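Local coordinates for 1,3-alpha-isomaltosidase (Kribbella flavida DSM 17836, PDB 5X3I), which hydrolyses the alpha-1,3-glucosidic linkages of the cyclic tetrasaccharide cyclobis-(1-6)-alpha-nigerosyl inside the cell, releasing isomaltose, at residues 317-326 with 604-612; 537-545 with 574-585. The protein carries 1 engineered substitution. One frame throughout, in Å; residues are numbered along the deposited sequence.

Contact 1: residues 317-326 with 604-612; sequences RMDTHRDLAI and PLRDRTPWH. With SO4 (sulfate ion), chain H; SO4 (sulfate ion), chain G.
At the seam of the (beta/alpha)8 barrel, Trp611 in the first turn of helix 610-617, which follows the last barrel strand 591-593, leans on Thr320 and His321 of helix 311-323, which follows the first strand 302-304. The indole carries most of the contact. Its chi1 of 56° sets CG between the backbone N and the carbonyl carbon, throwing the ring across the neighbouring helix. Thr320 CG2 sits over the middle of the six-membered ring, 3.4 Å from its centroid, a CH-pi contact; Thr609 OG1, which caps helix 610-617, lies over the rim of the opposite face. The far edge of the indole meets the face of His321 in an offset edge-to-face pair, planes at 85°, with Trp611 CH2 3.3 Å from His321 CD2. That imidazole is held against rotation from both nitrogens: ND1 donates to Ile326 O at 3.0 Å, and NE2 bonds to Tyr594 OH. At the root of the side chain, Leu324 CD1 lies 3.7 Å from Trp611 CB, while Ile326 CD1 slides alongside Pro610 CG at 4.1 Å. Cutting Trp611 back to an alanine would probably open a gap between the two helices and leave Thr320 CG2 and the His321 face without their partner. Beside this apolar patch, Arg317 NE makes a salt bridge to Asp607 OD2 at 3.0 Å, somewhat bent at 144°. A water joins Arg317 NH2 to Asp607 OD1, and Trp308 NE1 also donates to OD2. The contact spans the place where the family 31 (beta/alpha)8 barrel comes full circle.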
loop_
_atom_site.group_PDB
_atom_site.type_symbol
_atom_site.label_atom_id
_atom_site.label_comp_id
_atom_site.label_asym_id
_atom_site.label_seq_id
_atom_site.Cartn_x
_atom_site.Cartn_y
_atom_site.Cartn_z
ATOM N N ARG A 317 -24.989 8.880 10.641
ATOM C CA ARG A 317 -24.580 8.761 9.246
ATOM C C ARG A 317 -25.262 7.564 8.562
ATOM O O ARG A 317 -25.695 7.668 7.419
ATOM C CB ARG A 317 -23.045 8.641 9.138
ATOM C CG ARG A 317 -22.250 9.872 9.631
ATOM C CD ARG A 317 -22.453 11.139 8.783
ATOM N NE ARG A 317 -21.753 12.275 9.383
ATOM C CZ ARG A 317 -22.283 13.090 10.289
ATOM N NH1 ARG A 317 -23.537 12.915 10.685
ATOM N NH2 ARG A 317 -21.563 14.073 10.808
ATOM N N MET A 318 -25.358 6.436 9.259
ATOM C CA MET A 318 -26.005 5.262 8.677
ATOM C C MET A 318 -27.526 5.471 8.582
ATOM O O MET A 318 -28.151 5.020 7.640
ATOM C CB MET A 318 -25.681 3.999 9.481
ATOM C CG MET A 318 -24.213 3.563 9.428
ATOM S SD MET A 318 -23.593 3.272 7.758
ATOM C CE MET A 318 -22.798 4.827 7.394
ATOM N N ASP A 319 -28.100 6.172 9.550
ATOM C CA ASP A 319 -29.519 6.507 9.484
ATOM C C ASP A 319 -29.776 7.363 8.245
ATOM O O ASP A 319 -30.777 7.185 7.562
ATOM C CB ASP A 319 -29.995 7.238 10.748
ATOM C CG ASP A 319 -30.255 6.296 11.911
ATOM O OD1 ASP A 319 -30.117 5.080 11.747
ATOM O OD2 ASP A 319 -30.609 6.779 13.000
ATOM N N THR A 320 -28.844 8.258 7.933
ATOM C CA THR A 320 -29.021 9.111 6.767
ATOM C C THR A 320 -28.964 8.284 5.482
ATOM O O THR A 320 -29.774 8.493 4.589
ATOM C CB THR A 320 -27.989 10.260 6.726
ATOM O OG1 THR A 320 -28.192 11.112 7.860
ATOM C CG2 THR A 320 -28.167 11.089 5.463
ATOM N N HIS A 321 -28.034 7.330 5.405
ATOM C CA HIS A 321 -27.995 6.387 4.289
ATOM C C HIS A 321 -29.357 5.724 4.108
ATOM O O HIS A 321 -29.877 5.647 2.997
ATOM C CB HIS A 321 -26.933 5.301 4.509
ATOM C CG HIS A 321 -25.656 5.528 3.756
ATOM N ND1 HIS A 321 -25.489 5.150 2.441
ATOM C CD2 HIS A 321 -24.480 6.080 4.140
ATOM C CE1 HIS A 321 -24.267 5.466 2.047
ATOM N NE2 HIS A 321 -23.635 6.030 3.059
ATOM N N ARG A 322 -29.916 5.232 5.211
ATOM C CA ARG A 322 -31.217 4.569 5.178
ATOM C C ARG A 322 -32.316 5.519 4.709
ATOM O O ARG A 322 -33.098 5.181 3.843
ATOM C CB ARG A 322 -31.589 4.015 6.560
ATOM C CG ARG A 322 -33.020 3.471 6.627
ATOM C CD ARG A 322 -33.561 3.451 8.055
ATOM N NE ARG A 322 -33.600 4.782 8.646
ATOM C CZ ARG A 322 -33.697 5.005 9.952
ATOM N NH1 ARG A 322 -33.769 3.981 10.799
ATOM N NH2 ARG A 322 -33.723 6.247 10.413
ATOM N N ASP A 323 -32.366 6.710 5.288
ATOM C CA ASP A 323 -33.457 7.630 4.995
ATOM C C ASP A 323 -33.392 8.162 3.563
ATOM O O ASP A 323 -34.421 8.469 2.977
ATOM C CB ASP A 323 -33.467 8.776 6.005
ATOM C CG ASP A 323 -33.779 8.298 7.414
ATOM O OD1 ASP A 323 -34.388 7.227 7.558
ATOM O OD2 ASP A 323 -33.394 8.978 8.371
ATOM N N LEU A 324 -32.191 8.229 2.985
ATOM C CA LEU A 324 -32.053 8.666 1.597
ATOM C C LEU A 324 -32.092 7.486 0.629
ATOM O O LEU A 324 -31.911 7.652 -0.565
ATOM C CB LEU A 324 -30.765 9.474 1.404
ATOM C CG LEU A 324 -30.656 10.775 2.207
ATOM C CD1 LEU A 324 -29.313 11.485 1.974
ATOM C CD2 LEU A 324 -31.799 11.702 1.861
ATOM N N ALA A 325 -32.326 6.292 1.164
ATOM C CA ALA A 325 -32.431 5.081 0.364
ATOM C C ALA A 325 -31.188 4.848 -0.512
ATOM O O ALA A 325 -31.304 4.432 -1.659
ATOM C CB ALA A 325 -33.692 5.122 -0.494
ATOM N N ILE A 326 -30.014 5.144 0.042
ATOM C CA ILE A 326 -28.738 4.791 -0.571
ATOM C C ILE A 326 -28.195 3.559 0.127
ATOM O O ILE A 326 -27.732 3.637 1.263
ATOM C CB ILE A 326 -27.704 5.926 -0.463
ATOM C CG1 ILE A 326 -28.261 7.223 -1.062
ATOM C CG2 ILE A 326 -26.374 5.505 -1.120
ATOM C CD1 ILE A 326 -27.522 8.480 -0.604
ATOM N N PRO A 604 -16.891 23.674 8.293
ATOM C CA PRO A 604 -17.800 22.606 7.875
ATOM C C PRO A 604 -17.113 21.243 7.793
ATOM O O PRO A 604 -15.887 21.166 7.806
ATOM C CB PRO A 604 -18.252 23.070 6.492
ATOM C CG PRO A 604 -17.070 23.792 5.965
ATOM C CD PRO A 604 -16.443 24.483 7.148
ATOM N N LEU A 605 -17.912 20.186 7.736
ATOM C CA LEU A 605 -17.397 18.831 7.613
ATOM C C LEU A 605 -16.689 18.612 6.282
ATOM O O LEU A 605 -16.985 19.263 5.296
ATOM C CB LEU A 605 -18.534 17.822 7.772
ATOM C CG LEU A 605 -19.320 17.925 9.083
ATOM C CD1 LEU A 605 -20.488 16.961 9.085
ATOM C CD2 LEU A 605 -18.411 17.666 10.269
ATOM N N ARG A 606 -15.693 17.739 6.302
ATOM C CA ARG A 606 -15.052 17.206 5.102
ATOM C C ARG A 606 -15.550 15.811 4.650
ATOM O O ARG A 606 -14.885 15.142 3.856
ATOM C CB ARG A 606 -13.542 17.262 5.258
ATOM C CG ARG A 606 -13.078 18.704 5.043
ATOM C CD ARG A 606 -11.584 18.864 4.854
ATOM N NE ARG A 606 -11.250 20.253 4.559
ATOM C CZ ARG A 606 -10.025 20.685 4.265
ATOM N NH1 ARG A 606 -9.005 19.841 4.223
ATOM N NH2 ARG A 606 -9.822 21.965 4.012
ATOM N N ASP A 607 -16.651 15.338 5.232
ATOM C CA ASP A 607 -17.239 14.052 4.834
ATOM C C ASP A 607 -17.383 13.915 3.313
ATOM O O ASP A 607 -17.657 14.876 2.599
ATOM C CB ASP A 607 -18.636 13.855 5.454
ATOM C CG ASP A 607 -18.598 13.510 6.936
ATOM O OD1 ASP A 607 -17.624 13.859 7.625
ATOM O OD2 ASP A 607 -19.571 12.892 7.416
ATOM N N ARG A 608 -17.114 12.714 2.833
ATOM C CA ARG A 608 -17.325 12.326 1.444
ATOM C C ARG A 608 -18.688 11.650 1.204
ATOM O O ARG A 608 -18.862 10.965 0.198
ATOM C CB ARG A 608 -16.187 11.442 0.951
ATOM C CG ARG A 608 -15.087 12.226 0.207
ATOM C CD ARG A 608 -14.443 13.325 1.066
ATOM N NE ARG A 608 -13.263 13.886 0.407
ATOM C CZ ARG A 608 -12.621 14.989 0.786
ATOM N NH1 ARG A 608 -13.033 15.686 1.834
ATOM N NH2 ARG A 608 -11.561 15.405 0.101
ATOM N N THR A 609 -19.579 11.686 2.193
ATOM C CA THR A 609 -20.939 11.177 1.978
ATOM C C THR A 609 -21.629 11.876 0.796
ATOM O O THR A 609 -21.379 13.038 0.522
ATOM C CB THR A 609 -21.819 11.337 3.238
ATOM O OG1 THR A 609 -22.005 12.728 3.533
ATOM C CG2 THR A 609 -21.190 10.623 4.424
ATOM N N PRO A 610 -22.489 11.155 0.077
ATOM C CA PRO A 610 -23.174 11.760 -1.074
ATOM C C PRO A 610 -23.950 13.020 -0.692
ATOM O O PRO A 610 -23.945 13.990 -1.444
ATOM C CB PRO A 610 -24.131 10.658 -1.537
ATOM C CG PRO A 610 -23.559 9.406 -1.019
ATOM C CD PRO A 610 -22.847 9.741 0.256
ATOM N N TRP A 611 -24.588 13.015 0.472
ATOM C CA TRP A 611 -25.402 14.151 0.864
ATOM C C TRP A 611 -24.563 15.334 1.312
ATOM O O TRP A 611 -24.951 16.475 1.089
ATOM C CB TRP A 611 -26.392 13.768 1.967
ATOM C CG TRP A 611 -25.785 13.187 3.204
ATOM C CD1 TRP A 611 -25.406 13.859 4.322
ATOM C CD2 TRP A 611 -25.519 11.803 3.459
ATOM N NE1 TRP A 611 -24.913 12.986 5.257
ATOM C CE2 TRP A 611 -24.969 11.717 4.747
ATOM C CE3 TRP A 611 -25.692 10.633 2.721
ATOM C CZ2 TRP A 611 -24.585 10.508 5.311
ATOM C CZ3 TRP A 611 -25.304 9.435 3.277
ATOM C CH2 TRP A 611 -24.762 9.379 4.562
ATOM N N HIS A 612 -23.425 15.084 1.951
ATOM C CA HIS A 612 -22.580 16.210 2.327
ATOM C C HIS A 612 -21.953 16.850 1.097
ATOM O O HIS A 612 -21.759 18.060 1.051
ATOM C CB HIS A 612 -21.484 15.815 3.300
ATOM C CG HIS A 612 -20.695 16.984 3.788
ATOM N ND1 HIS A 612 -21.258 17.995 4.535
ATOM C CD2 HIS A 612 -19.400 17.330 3.603
ATOM C CE1 HIS A 612 -20.340 18.904 4.805
ATOM N NE2 HIS A 612 -19.203 18.523 4.255
HETATM S S SO4 H . -12.907 23.522 3.525
HETATM O O1 SO4 H . -13.660 23.387 2.284
HETATM O O2 SO4 H . -13.389 22.566 4.523
HETATM O O3 SO4 H . -11.505 23.266 3.229
HETATM O O4 SO4 H . -13.054 24.877 4.048
HETATM S S SO4 G . -6.314 22.268 3.069
HETATM O O1 SO4 G . -7.428 23.148 2.745
HETATM O O2 SO4 G . -6.764 21.141 3.872
HETATM O O3 SO4 G . -5.725 21.773 1.830
HETATM O O4 SO4 G . -5.318 23.011 3.832
HETATM O O HOH W 1 -18.723 13.614 10.280
#

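Contact 2: residues 537-545 with 574-585. With SO4 (sulfate ion), chain E; SO4 (sulfate ion), chain F.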
loop_
_atom_site.group_PDB
_atom_site.type_symbol
_atom_site.label_atom_id
_atom_site.label_comp_id
_atom_site.label_asym_id
_atom_site.label_seq_id
_atom_site.Cartn_x
_atom_site.Cartn_y
_atom_site.Cartn_z
ATOM N N GLU A 537 -5.063 9.926 -1.111
ATOM C CA GLU A 537 -4.897 10.930 -2.170
ATOM C C GLU A 537 -5.790 12.164 -2.014
ATOM O O GLU A 537 -6.781 12.150 -1.270
ATOM C CB GLU A 537 -5.148 10.317 -3.551
ATOM C CG GLU A 537 -3.882 9.902 -4.303
ATOM C CD GLU A 537 -3.146 11.078 -4.958
ATOM O OE1 GLU A 537 -3.189 12.206 -4.421
ATOM O OE2 GLU A 537 -2.532 10.855 -6.022
ATOM N N ASP A 538 -5.435 13.234 -2.726
ATOM C CA ASP A 538 -6.284 14.420 -2.767
ATOM C C ASP A 538 -7.454 14.165 -3.695
ATOM O O ASP A 538 -7.459 13.166 -4.411
ATOM C CB ASP A 538 -5.512 15.650 -3.260
ATOM C CG ASP A 538 -4.407 16.068 -2.318
ATOM O OD1 ASP A 538 -4.715 16.496 -1.186
ATOM O OD2 ASP A 538 -3.228 15.981 -2.724
ATOM N N SER A 539 -8.389 15.109 -3.772
ATOM C CA SER A 539 -9.511 14.895 -4.659
ATOM C C SER A 539 -9.240 15.684 -5.925
ATOM O O SER A 539 -9.626 16.841 -6.023
ATOM C CB SER A 539 -10.811 15.392 -4.004
ATOM O OG SER A 539 -11.116 14.713 -2.785
ATOM N N THR A 540 -8.779 14.978 -6.952
ATOM C CA THR A 540 -8.299 15.581 -8.193
ATOM C C THR A 540 -8.509 14.576 -9.281
ATOM O O THR A 540 -8.579 13.380 -9.011
ATOM C CB THR A 540 -6.777 15.945 -8.190
ATOM O OG1 THR A 540 -5.991 14.755 -8.054
ATOM C CG2 THR A 540 -6.419 16.930 -7.104
ATOM N N TRP A 541 -8.561 15.045 -10.518
ATOM C CA TRP A 541 -8.678 14.135 -11.641
ATOM C C TRP A 541 -7.405 13.311 -11.781
ATOM O O TRP A 541 -7.455 12.144 -12.152
ATOM C CB TRP A 541 -8.981 14.901 -12.928
ATOM C CG TRP A 541 -10.287 15.603 -12.850
ATOM C CD1 TRP A 541 -10.508 16.871 -12.414
ATOM C CD2 TRP A 541 -11.565 15.061 -13.179
ATOM N NE1 TRP A 541 -11.845 17.163 -12.465
ATOM C CE2 TRP A 541 -12.518 16.068 -12.938
ATOM C CE3 TRP A 541 -11.996 13.827 -13.666
ATOM C CZ2 TRP A 541 -13.879 15.876 -13.158
ATOM C CZ3 TRP A 541 -13.351 13.639 -13.889
ATOM C CH2 TRP A 541 -14.274 14.660 -13.636
ATOM N N GLN A 542 -6.268 13.924 -11.470
ATOM C CA GLN A 542 -4.995 13.227 -11.567
ATOM C C GLN A 542 -4.955 12.013 -10.631
ATOM O O GLN A 542 -4.508 10.947 -11.015
ATOM C CB GLN A 542 -3.828 14.180 -11.265
ATOM C CG GLN A 542 -2.473 13.508 -11.388
ATOM C CD GLN A 542 -1.301 14.453 -11.165
ATOM O OE1 GLN A 542 -1.332 15.314 -10.293
ATOM N NE2 GLN A 542 -0.259 14.282 -11.959
ATOM N N ALA A 543 -5.437 12.177 -9.408
ATOM C CA ALA A 543 -5.484 11.065 -8.458
ATOM C C ALA A 543 -6.468 9.976 -8.906
ATOM O O ALA A 543 -6.218 8.794 -8.718
ATOM C CB ALA A 543 -5.843 11.567 -7.079
ATOM N N PHE A 544 -7.580 10.397 -9.496
ATOM C CA PHE A 544 -8.583 9.496 -10.062
ATOM C C PHE A 544 -7.901 8.595 -11.093
ATOM O O PHE A 544 -7.966 7.366 -11.004
ATOM C CB PHE A 544 -9.725 10.334 -10.663
ATOM C CG PHE A 544 -10.915 9.544 -11.196
ATOM C CD1 PHE A 544 -10.988 8.164 -11.120
ATOM C CD2 PHE A 544 -11.970 10.227 -11.804
ATOM C CE1 PHE A 544 -12.090 7.479 -11.631
ATOM C CE2 PHE A 544 -13.070 9.547 -12.313
ATOM C CZ PHE A 544 -13.127 8.169 -12.222
ATOM N N ARG A 545 -7.217 9.207 -12.054
ATOM C CA ARG A 545 -6.527 8.439 -13.082
ATOM C C ARG A 545 -5.461 7.532 -12.477
ATOM O O ARG A 545 -5.378 6.364 -12.829
ATOM C CB ARG A 545 -5.901 9.371 -14.132
ATOM C CG ARG A 545 -6.927 10.182 -14.908
ATOM C CD ARG A 545 -6.280 10.956 -16.058
ATOM N NE ARG A 545 -5.532 12.117 -15.596
ATOM C CZ ARG A 545 -6.029 13.344 -15.530
ATOM N NH1 ARG A 545 -7.277 13.572 -15.901
ATOM N NH2 ARG A 545 -5.272 14.350 -15.107
ATOM N N PRO A 574 -14.700 17.171 -2.678
ATOM C CA PRO A 574 -14.681 17.191 -4.144
ATOM C C PRO A 574 -15.881 17.902 -4.748
ATOM O O PRO A 574 -16.965 17.865 -4.172
ATOM C CB PRO A 574 -14.709 15.704 -4.513
ATOM C CG PRO A 574 -15.252 15.020 -3.310
ATOM C CD PRO A 574 -14.687 15.794 -2.164
ATOM N N ASP A 575 -15.691 18.521 -5.905
ATOM C CA ASP A 575 -16.809 19.090 -6.644
ATOM C C ASP A 575 -17.718 17.974 -7.167
ATOM O O ASP A 575 -17.324 16.808 -7.218
ATOM C CB ASP A 575 -16.315 19.979 -7.793
ATOM C CG ASP A 575 -15.424 19.240 -8.760
ATOM O OD1 ASP A 575 -15.948 18.656 -9.724
ATOM O OD2 ASP A 575 -14.194 19.239 -8.553
ATOM N N ALA A 576 -18.950 18.333 -7.514
ATOM C CA ALA A 576 -19.962 17.350 -7.900
ATOM C C ALA A 576 -19.556 16.506 -9.105
ATOM O O ALA A 576 -19.852 15.315 -9.159
ATOM C CB ALA A 576 -21.291 18.047 -8.173
ATOM N N GLU A 577 -18.879 17.117 -10.069
ATOM C CA GLU A 577 -18.540 16.406 -11.295
ATOM C C GLU A 577 -17.503 15.309 -11.055
ATOM O O GLU A 577 -17.683 14.183 -11.500
ATOM C CB GLU A 577 -18.036 17.377 -12.370
ATOM C CG GLU A 577 -17.627 16.697 -13.664
ATOM C CD GLU A 577 -17.134 17.681 -14.717
ATOM O OE1 GLU A 577 -16.765 18.808 -14.348
ATOM O OE2 GLU A 577 -17.111 17.321 -15.909
ATOM N N LEU A 578 -16.420 15.638 -10.364
ATOM C CA LEU A 578 -15.413 14.638 -10.016
ATOM C C LEU A 578 -16.027 13.520 -9.172
ATOM O O LEU A 578 -15.805 12.349 -9.435
ATOM C CB LEU A 578 -14.245 15.278 -9.262
ATOM C CG LEU A 578 -13.227 14.318 -8.645
ATOM C CD1 LEU A 578 -12.602 13.440 -9.703
ATOM C CD2 LEU A 578 -12.157 15.062 -7.844
ATOM N N TYR A 579 -16.809 13.896 -8.169
ATOM C CA TYR A 579 -17.419 12.918 -7.265
ATOM C C TYR A 579 -18.266 11.906 -8.041
ATOM O O TYR A 579 -18.100 10.703 -7.881
ATOM C CB TYR A 579 -18.263 13.633 -6.213
ATOM C CG TYR A 579 -18.824 12.754 -5.109
ATOM C CD1 TYR A 579 -17.996 12.199 -4.142
ATOM C CD2 TYR A 579 -20.185 12.515 -5.020
ATOM C CE1 TYR A 579 -18.515 11.415 -3.120
ATOM C CE2 TYR A 579 -20.717 11.738 -4.002
ATOM C CZ TYR A 579 -19.877 11.188 -3.055
ATOM O OH TYR A 579 -20.407 10.418 -2.042
ATOM N N LEU A 580 -19.136 12.401 -8.912
ATOM C CA LEU A 580 -20.044 11.531 -9.658
ATOM C C LEU A 580 -19.348 10.743 -10.763
ATOM O O LEU A 580 -19.735 9.621 -11.046
ATOM C CB LEU A 580 -21.201 12.347 -10.240
ATOM C CG LEU A 580 -22.188 12.831 -9.173
ATOM C CD1 LEU A 580 -23.133 13.869 -9.737
ATOM C CD2 LEU A 580 -22.961 11.649 -8.587
ATOM N N ARG A 581 -18.324 11.320 -11.388
ATOM C CA ARG A 581 -17.512 10.542 -12.327
ATOM C C ARG A 581 -16.816 9.411 -11.571
ATOM O O ARG A 581 -16.785 8.282 -12.024
ATOM C CB ARG A 581 -16.465 11.412 -13.039
ATOM C CG ARG A 581 -17.024 12.471 -13.989
ATOM C CD ARG A 581 -17.972 11.896 -15.031
ATOM N NE ARG A 581 -18.154 12.819 -16.149
ATOM C CZ ARG A 581 -19.099 12.706 -17.072
ATOM N NH1 ARG A 581 -19.973 11.712 -17.010
ATOM N NH2 ARG A 581 -19.181 13.593 -18.052
ATOM N N ALA A 582 -16.253 9.739 -10.416
ATOM C CA ALA A 582 -15.586 8.742 -9.590
ATOM C C ALA A 582 -16.570 7.676 -9.128
ATOM O O ALA A 582 -16.303 6.491 -9.249
ATOM C CB ALA A 582 -14.928 9.395 -8.394
ATOM N N ALA A 583 -17.708 8.117 -8.600
ATOM C CA ALA A 583 -18.712 7.196 -8.078
ATOM C C ALA A 583 -19.197 6.236 -9.160
ATOM O O ALA A 583 -19.322 5.043 -8.914
ATOM C CB ALA A 583 -19.884 7.961 -7.481
ATOM N N ALA A 584 -19.453 6.757 -10.357
ATOM C CA ALA A 584 -19.962 5.924 -11.439
ATOM C C ALA A 584 -18.973 4.842 -11.848
ATOM O O ALA A 584 -19.349 3.685 -11.992
ATOM C CB ALA A 584 -20.327 6.770 -12.633
ATOM N N ALA A 585 -17.707 5.213 -12.025
ATOM C CA ALA A 585 -16.689 4.239 -12.393
ATOM C C ALA A 585 -16.485 3.225 -11.276
ATOM O O ALA A 585 -16.285 2.049 -11.528
ATOM C CB ALA A 585 -15.354 4.942 -12.729
HETATM S S SO4 E . -6.610 18.048 -11.262
HETATM O O1 SO4 E . -7.920 17.888 -10.626
HETATM O O2 SO4 E . -6.101 16.778 -11.753
HETATM O O3 SO4 E . -6.763 18.971 -12.377
HETATM O O4 SO4 E . -5.692 18.593 -10.269
HETATM S S SO4 F . -1.852 12.357 -15.339
HETATM O O1 SO4 F . -1.807 12.197 -16.788
HETATM O O2 SO4 F . -2.859 11.449 -14.792
HETATM O O3 SO4 F . -0.550 12.027 -14.769
HETATM O O4 SO4 F . -2.173 13.744 -15.020
#
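Leu578 has CG anti to its backbone N (chi1 171°), which runs its two methyls out between Trp541 and the turn before it, while Phe544, likewise anti (chi1 -175°), sends its ring across to the same helix from one turn further on. Leu578 CD1 settles over the face of the Trp541 indole, 4.0 Å from the centroid of the six-membered ring, and also touches Phe544 CD2 at 3.9 Å. The other methyl, CD2, presses on the backbone at Ser539 C, 3.5 Å away. Around the indole's rim, in the ring plane, come the aliphatic parts of two charged side chains: Glu577 CG, and Arg581 CG at 3.5 Å from Trp541 CH2. Their polar ends go elsewhere, Glu577 OE2 to Gly690 N and Arg581 NH2 to Val721 O. These are neighbouring outer helices of the TIM barrel, following strands 531-533 and 562-565; their short segments run nearly parallel, at 9°, with axes 11.1 Å apart. Alanines permit Phe544 to lie close: its CZ is 3.6 Å from Ala582 CA, Ala582 CB lies over one face, and Ala585 CB meets the edge. Both helices start with a capping bond, Ala543 N to Thr540 OG1 and Leu578 N to Asp575 OD1. At the first of them a sulfate, probably from the crystallisation liquor, accepts from Trp541 N (2.9 Å to O1) and from Gln542 N. Ser539 touches the Pro574 ring just ahead of the helices and bonds through OG to Ala567 O; its side chain lies about 11 Å from that of Asp536, the probable proton donor.

How the contacts relate
Following the chain from the N terminus, 317-326 comes first, on the helix after the first barrel strand, and its partner 604-612 lies 278 residues further on, after the eighth; contact 1 thus closes a loop with 277 residues between its segments. Contact 2 is nested inside it, a short loop with 28 residues between 537-545 and 574-585. The centres lie about 18 Å apart, and residues 604-612 join them: Arg608 O probably bonds to Tyr579 OH, and Arg608 NH2 to Ser539 OG. Contact 2 pairs the helices after strands six and seven, contact 1 joins the segment after strand eight to the helix after strand one, and Arg608 links the two within the family 31 catalytic barrel.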